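Acyl-CoA hydrolase (Bacillus cereus, PDB 1Y7U) probably hydrolyses long-chain fatty acyl-CoA thioesters to free fatty acid and coenzyme A, as a hotdog-fold thioesterase that binds coenzyme A between subunits. Local coordinates at residues T29-N32 with T36-G39; G40-E45 with V82-F87. All coordinates share one frame; numbering follows the deposited sequence.

Contact 1: T29-N32 with T36-G39. With COA (coenzyme A), chain J.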
loop_
_atom_site.group_PDB
_atom_site.type_symbol
_atom_site.label_atom_id
_atom_site.label_comp_id
_atom_site.label_asym_id
_atom_site.label_seq_id
_atom_site.Cartn_x
_atom_site.Cartn_y
_atom_site.Cartn_z
ATOM N N THR A 29 5.432 -3.977 8.302
ATOM C CA THR A 29 4.291 -4.601 7.631
ATOM C C THR A 29 4.598 -6.023 7.174
ATOM O O THR A 29 3.785 -6.930 7.329
ATOM C CB THR A 29 3.897 -3.826 6.365
ATOM O OG1 THR A 29 3.744 -2.434 6.676
ATOM C CG2 THR A 29 2.607 -4.385 5.788
ATOM N N ASP A 30 5.782 -6.195 6.592
ATOM C CA ASP A 30 6.222 -7.476 6.072
ATOM C C ASP A 30 6.880 -8.405 7.089
ATOM O O ASP A 30 7.306 -9.499 6.736
ATOM C CB ASP A 30 7.166 -7.240 4.893
ATOM C CG ASP A 30 6.577 -6.299 3.858
ATOM O OD1 ASP A 30 5.502 -6.617 3.307
ATOM O OD2 ASP A 30 7.182 -5.237 3.599
ATOM N N LEU A 31 6.974 -7.991 8.347
ATOM C CA LEU A 31 7.575 -8.864 9.350
ATOM C C LEU A 31 6.500 -9.670 10.063
ATOM O O LEU A 31 5.444 -9.147 10.415
ATOM C CB LEU A 31 8.372 -8.056 10.373
ATOM C CG LEU A 31 9.621 -7.382 9.810
ATOM C CD1 LEU A 31 10.237 -6.471 10.851
ATOM C CD2 LEU A 31 10.608 -8.447 9.372
ATOM N N ASN A 32 6.753 -10.956 10.251
ATOM C CA ASN A 32 5.786 -11.779 10.946
ATOM C C ASN A 32 6.048 -11.621 12.434
ATOM O O ASN A 32 6.796 -10.737 12.856
ATOM C CB ASN A 32 5.897 -13.247 10.519
ATOM C CG ASN A 32 7.225 -13.877 10.889
ATOM O OD1 ASN A 32 7.659 -14.831 10.244
ATOM N ND2 ASN A 32 7.868 -13.365 11.933
ATOM N N THR A 36 10.750 -11.704 11.268
ATOM C CA THR A 36 11.398 -12.221 10.079
ATOM C C THR A 36 10.367 -12.009 8.980
ATOM O O THR A 36 9.162 -12.043 9.238
ATOM C CB THR A 36 11.762 -13.719 10.198
ATOM O OG1 THR A 36 12.429 -14.143 9.000
ATOM C CG2 THR A 36 10.521 -14.560 10.394
ATOM N N LEU A 37 10.843 -11.754 7.769
ATOM C CA LEU A 37 9.958 -11.517 6.643
ATOM C C LEU A 37 9.060 -12.703 6.352
ATOM O O LEU A 37 9.405 -13.848 6.656
ATOM C CB LEU A 37 10.773 -11.231 5.389
ATOM C CG LEU A 37 11.458 -9.886 5.167
ATOM C CD1 LEU A 37 12.324 -10.008 3.923
ATOM C CD2 LEU A 37 10.420 -8.777 4.992
ATOM N N PHE A 38 7.898 -12.416 5.775
ATOM C CA PHE A 38 6.996 -13.470 5.367
ATOM C C PHE A 38 7.684 -13.990 4.106
ATOM O O PHE A 38 8.285 -13.214 3.362
ATOM C CB PHE A 38 5.633 -12.912 4.992
ATOM C CG PHE A 38 4.813 -12.478 6.161
ATOM C CD1 PHE A 38 4.699 -11.132 6.492
ATOM C CD2 PHE A 38 4.124 -13.414 6.923
ATOM C CE1 PHE A 38 3.910 -10.725 7.563
ATOM C CE2 PHE A 38 3.335 -13.012 7.996
ATOM C CZ PHE A 38 3.227 -11.664 8.313
ATOM N N GLY A 39 7.619 -15.291 3.866
ATOM C CA GLY A 39 8.256 -15.825 2.680
ATOM C C GLY A 39 7.704 -15.139 1.450
ATOM O O GLY A 39 8.433 -14.858 0.499
HETATM N N1A COA J . 12.521 -26.895 4.055
HETATM C C2A COA J . 11.607 -27.570 4.719
HETATM N N3A COA J . 11.864 -27.850 5.975
HETATM C C4A COA J . 12.970 -27.510 6.541
HETATM C C5A COA J . 13.851 -26.827 5.891
HETATM C C6A COA J . 13.631 -26.520 4.638
HETATM N N6A COA J . 14.478 -25.844 3.942
HETATM N N7A COA J . 14.817 -26.586 6.667
HETATM C C8A COA J . 14.510 -27.092 7.808
HETATM N N9A COA J . 13.358 -27.695 7.761
HETATM C C1B COA J . 12.662 -28.488 8.779
HETATM C C2B COA J . 13.371 -29.695 9.179
HETATM O O2B COA J . 12.902 -30.691 8.382
HETATM C C3B COA J . 12.793 -29.970 10.484
HETATM O O3B COA J . 11.576 -30.558 10.254
HETATM P P3B COA J . 10.962 -31.593 11.190
HETATM O O7A COA J . 9.617 -31.749 11.001
HETATM O O8A COA J . 11.242 -31.286 12.506
HETATM O O9A COA J . 11.384 -32.867 10.876
HETATM C C4B COA J . 12.750 -28.620 11.055
HETATM O O4B COA J . 12.540 -27.837 9.976
HETATM C C5B COA J . 14.146 -28.177 11.298
HETATM O O5B COA J . 14.737 -28.599 12.446
HETATM P P1A COA J . 15.990 -27.882 12.715
HETATM O O1A COA J . 17.007 -28.477 11.956
HETATM O O2A COA J . 16.135 -27.885 14.114
HETATM O O3A COA J . 15.784 -26.482 12.166
HETATM P P2A COA J . 16.945 -25.617 11.659
HETATM O O4A COA J . 17.830 -26.183 10.681
HETATM O O5A COA J . 17.453 -24.627 12.548
HETATM O O6A COA J . 16.206 -24.866 10.597
HETATM C CBP COA J . 14.626 -23.101 10.115
HETATM C CCP COA J . 15.059 -24.234 10.990
HETATM C CDP COA J . 13.764 -23.583 9.024
HETATM C CEP COA J . 13.805 -22.360 11.061
HETATM C CAP COA J . 15.660 -22.161 9.551
HETATM O OAP COA J . 16.002 -22.626 8.316
HETATM C C9P COA J . 15.182 -20.786 9.327
HETATM O O9P COA J . 14.896 -19.937 10.350
HETATM N N8P COA J . 15.021 -20.435 8.120
HETATM C C7P COA J . 14.503 -19.180 7.809
HETATM C C6P COA J . 13.023 -19.111 7.610
HETATM C C5P COA J . 12.574 -17.719 7.660
HETATM O O5P COA J . 12.364 -17.200 8.670
HETATM N N4P COA J . 12.476 -17.081 6.587
HETATM C C3P COA J . 11.306 -16.520 6.076
HETATM C C2P COA J . 11.761 -15.592 5.003
HETATM S S1P COA J . 13.355 -14.930 5.333
#
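One backbone hydrogen bond on each side of the Leu31-Leu37 pair, whose CA atoms are 4.5 Å apart, ties 29-32 to 36-39 in a single antiparallel beta bridge of the non-hydrogen-bonded kind. Asn32 N gives an almost straight bond (178°) to Thr36 O at 2.8 Å. The bond from Phe38 N to Asp30 O, 3.1 Å long, is more bent (141°). Asp30 O also receives the CA-H of Leu37. The Phe38 ring packs against the backbone of 29-32, with Asn32 CB over one face, 4.0 Å from the ring centroid in a CH-pi contact, while Thr29 O meets the ring edge in its plane. The Leu37 side chain runs apart from the ring, CD2 meeting Asp30 CB at 3.6 Å.

This is the loop leading from strand 20-25 into the central helix 39-58 of the hotdog fold, with Phe38 at the helix N-cap position. The loop borders the coenzyme A site: with chi1 at -178°, Thr36 holds OG1 opposite its backbone N, and OG1 donates to O5P of coenzyme A at 3.1 Å. Ser66, Arg93, Thr94, Ser95 and Arg158 of the second subunit bind the same coenzyme A molecule, together with Asp71 of this chain.

Contact 2: G40-E45 with V82-F87; sequences GKILSE and VSYESF
The long helix of the hotdog fold packs on its antiparallel sheet here, where the first turns of helix 39-58 meet strand 81-91. The axes of 40-45 and 82-87 run in roughly the same direction, 35° apart, and come within 10.4 Å of each other. Most of that gap is bridged by Tyr84, whose side chain leaves the strand toward the helix.

Glu45 supplies the main contact from the helical side. Its aliphatic part, rather than its carboxylate, lies over one face of the phenol ring: CB is 3.3 Å from Tyr84 CZ, and CG stands 3.6 Å from the ring centroid, 25° off the ring normal, in a CH-pi contact. The bend at chi2 turns the carboxylate away from the line of the chain, its plane 73° from that of the ring. OE2 makes a salt bridge with Lys22 on the neighbouring strand 20-25, and OE1 forms a salt bridge with Lys41 NZ at 3.2 Å, its hydrogen bond weak, one helical turn earlier. Two lysines thus reach the carboxylate, Lys41 only weakly, which would probably favour its charged form, while its methylenes cover one face of the tyrosine ring.

Ile42 adds a looser apolar contact, CG2 lying 4.3 Å from Tyr84 CE2. Val102 of strand 95-105 touches both residues, and Ile42 also reaches a bound coenzyme A, so this part of the interface adjoins the ligand site. On another side of the helix, Leu43 and Ser44 pack against the second subunit. A helix laid along a curved antiparallel sheet, the sausage in its bun, is the defining architecture of the hotdog thioesterases.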
loop_
_atom_site.group_PDB
_atom_site.type_symbol
_atom_site.label_atom_id
_atom_site.label_comp_id
_atom_site.label_asym_id
_atom_site.label_seq_id
_atom_site.Cartn_x
_atom_site.Cartn_y
_atom_site.Cartn_z
ATOM N N GLY A 40 6.409 -14.856 1.476
ATOM C CA GLY A 40 5.772 -14.206 0.348
ATOM C C GLY A 40 6.441 -12.907 -0.072
ATOM O O GLY A 40 6.651 -12.663 -1.260
ATOM N N LYS A 41 6.785 -12.069 0.896
ATOM C CA LYS A 41 7.419 -10.811 0.561
ATOM C C LYS A 41 8.627 -11.048 -0.334
ATOM O O LYS A 41 8.763 -10.403 -1.373
ATOM C CB LYS A 41 7.836 -10.059 1.825
ATOM C CG LYS A 41 8.460 -8.684 1.551
ATOM C CD LYS A 41 7.558 -7.802 0.722
ATOM C CE LYS A 41 8.184 -6.438 0.530
ATOM N NZ LYS A 41 7.341 -5.576 -0.336
ATOM N N ILE A 42 9.493 -11.978 0.057
ATOM C CA ILE A 42 10.671 -12.280 -0.740
ATOM C C ILE A 42 10.294 -12.818 -2.126
ATOM O O ILE A 42 10.836 -12.380 -3.139
ATOM C CB ILE A 42 11.580 -13.285 -0.008
ATOM C CG1 ILE A 42 12.082 -12.652 1.287
ATOM C CG2 ILE A 42 12.770 -13.663 -0.873
ATOM C CD1 ILE A 42 13.016 -13.521 2.064
ATOM N N LEU A 43 9.357 -13.755 -2.180
ATOM C CA LEU A 43 8.942 -14.313 -3.460
ATOM C C LEU A 43 8.371 -13.224 -4.365
ATOM O O LEU A 43 8.734 -13.129 -5.536
ATOM C CB LEU A 43 7.907 -15.412 -3.242
ATOM C CG LEU A 43 8.413 -16.610 -2.432
ATOM C CD1 LEU A 43 7.267 -17.537 -2.074
ATOM C CD2 LEU A 43 9.474 -17.335 -3.229
ATOM N N SER A 44 7.483 -12.389 -3.833
ATOM C CA SER A 44 6.906 -11.329 -4.648
ATOM C C SER A 44 8.032 -10.488 -5.247
ATOM O O SER A 44 8.026 -10.154 -6.437
ATOM C CB SER A 44 5.999 -10.437 -3.809
ATOM O OG SER A 44 5.397 -9.436 -4.613
ATOM N N GLU A 45 9.013 -10.166 -4.417
ATOM C CA GLU A 45 10.123 -9.352 -4.861
ATOM C C GLU A 45 11.042 -10.044 -5.858
ATOM O O GLU A 45 11.539 -9.405 -6.782
ATOM C CB GLU A 45 10.933 -8.884 -3.661
ATOM C CG GLU A 45 11.292 -7.430 -3.751
ATOM C CD GLU A 45 10.084 -6.539 -3.599
ATOM O OE1 GLU A 45 9.677 -6.292 -2.447
ATOM O OE2 GLU A 45 9.536 -6.097 -4.630
ATOM N N VAL A 82 17.615 -5.892 2.797
ATOM C CA VAL A 82 17.585 -6.864 1.703
ATOM C C VAL A 82 17.881 -6.256 0.353
ATOM O O VAL A 82 17.472 -5.143 0.058
ATOM C CB VAL A 82 16.223 -7.559 1.564
ATOM C CG1 VAL A 82 16.118 -8.689 2.526
ATOM C CG2 VAL A 82 15.108 -6.563 1.800
ATOM N N SER A 83 18.594 -7.009 -0.469
ATOM C CA SER A 83 18.928 -6.588 -1.816
ATOM C C SER A 83 18.720 -7.790 -2.722
ATOM O O SER A 83 19.010 -8.915 -2.340
ATOM C CB SER A 83 20.375 -6.090 -1.883
ATOM O OG SER A 83 21.155 -6.694 -0.877
ATOM N N TYR A 84 18.177 -7.543 -3.905
ATOM C CA TYR A 84 17.922 -8.596 -4.862
ATOM C C TYR A 84 18.778 -8.334 -6.081
ATOM O O TYR A 84 19.057 -7.184 -6.416
ATOM C CB TYR A 84 16.453 -8.593 -5.290
ATOM C CG TYR A 84 15.478 -8.660 -4.149
ATOM C CD1 TYR A 84 15.206 -7.536 -3.372
ATOM C CD2 TYR A 84 14.865 -9.857 -3.807
ATOM C CE1 TYR A 84 14.358 -7.605 -2.274
ATOM C CE2 TYR A 84 14.008 -9.938 -2.715
ATOM C CZ TYR A 84 13.765 -8.808 -1.951
ATOM O OH TYR A 84 12.955 -8.894 -0.850
ATOM N N GLU A 85 19.222 -9.399 -6.731
ATOM C CA GLU A 85 19.998 -9.254 -7.945
ATOM C C GLU A 85 19.435 -10.299 -8.874
ATOM O O GLU A 85 19.140 -11.415 -8.454
ATOM C CB GLU A 85 21.485 -9.515 -7.723
ATOM C CG GLU A 85 22.289 -9.389 -9.013
ATOM C CD GLU A 85 23.770 -9.664 -8.827
ATOM O OE1 GLU A 85 24.499 -9.738 -9.842
ATOM O OE2 GLU A 85 24.206 -9.805 -7.661
ATOM N N SER A 86 19.260 -9.933 -10.132
ATOM C CA SER A 86 18.719 -10.873 -11.081
ATOM C C SER A 86 19.210 -10.594 -12.494
ATOM O O SER A 86 19.467 -9.444 -12.873
ATOM C CB SER A 86 17.189 -10.831 -11.040
ATOM O OG SER A 86 16.692 -9.574 -11.482
ATOM N N PHE A 87 19.361 -11.666 -13.259
ATOM C CA PHE A 87 19.766 -11.572 -14.647
ATOM C C PHE A 87 19.351 -12.851 -15.342
ATOM O O PHE A 87 19.155 -13.884 -14.704
ATOM C CB PHE A 87 21.277 -11.357 -14.782
ATOM C CG PHE A 87 22.095 -12.229 -13.890
ATOM C CD1 PHE A 87 22.449 -11.797 -12.612
ATOM C CD2 PHE A 87 22.485 -13.498 -14.304
ATOM C CE1 PHE A 87 23.174 -12.618 -11.757
ATOM C CE2 PHE A 87 23.210 -14.322 -13.460
ATOM C CZ PHE A 87 23.554 -13.886 -12.185
#

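Overall arrangement
Contact 1 closes the loop that enters helix 39-58, and contact 2 seats the first turns of that helix on the sheet, so the two follow one another along the chain with centres 13 Å apart. Both are partly buried, but contact 1 lies farther out, about 19 Å from the centre of the chain against 7 Å for contact 2. Their chemistry differs: backbone hydrogen bonds hold the loop, whereas side-chain packing joins helix to strand. They touch directly where Leu37 CD1 meets Ile42 CG1 at 3.7 Å and, less closely, Val82. Asp30 OD2 also packs on Lys41 CE, with a long, weak ion pair to Lys41 NZ. Both adjoin bound coenzyme A and both reach the second subunit.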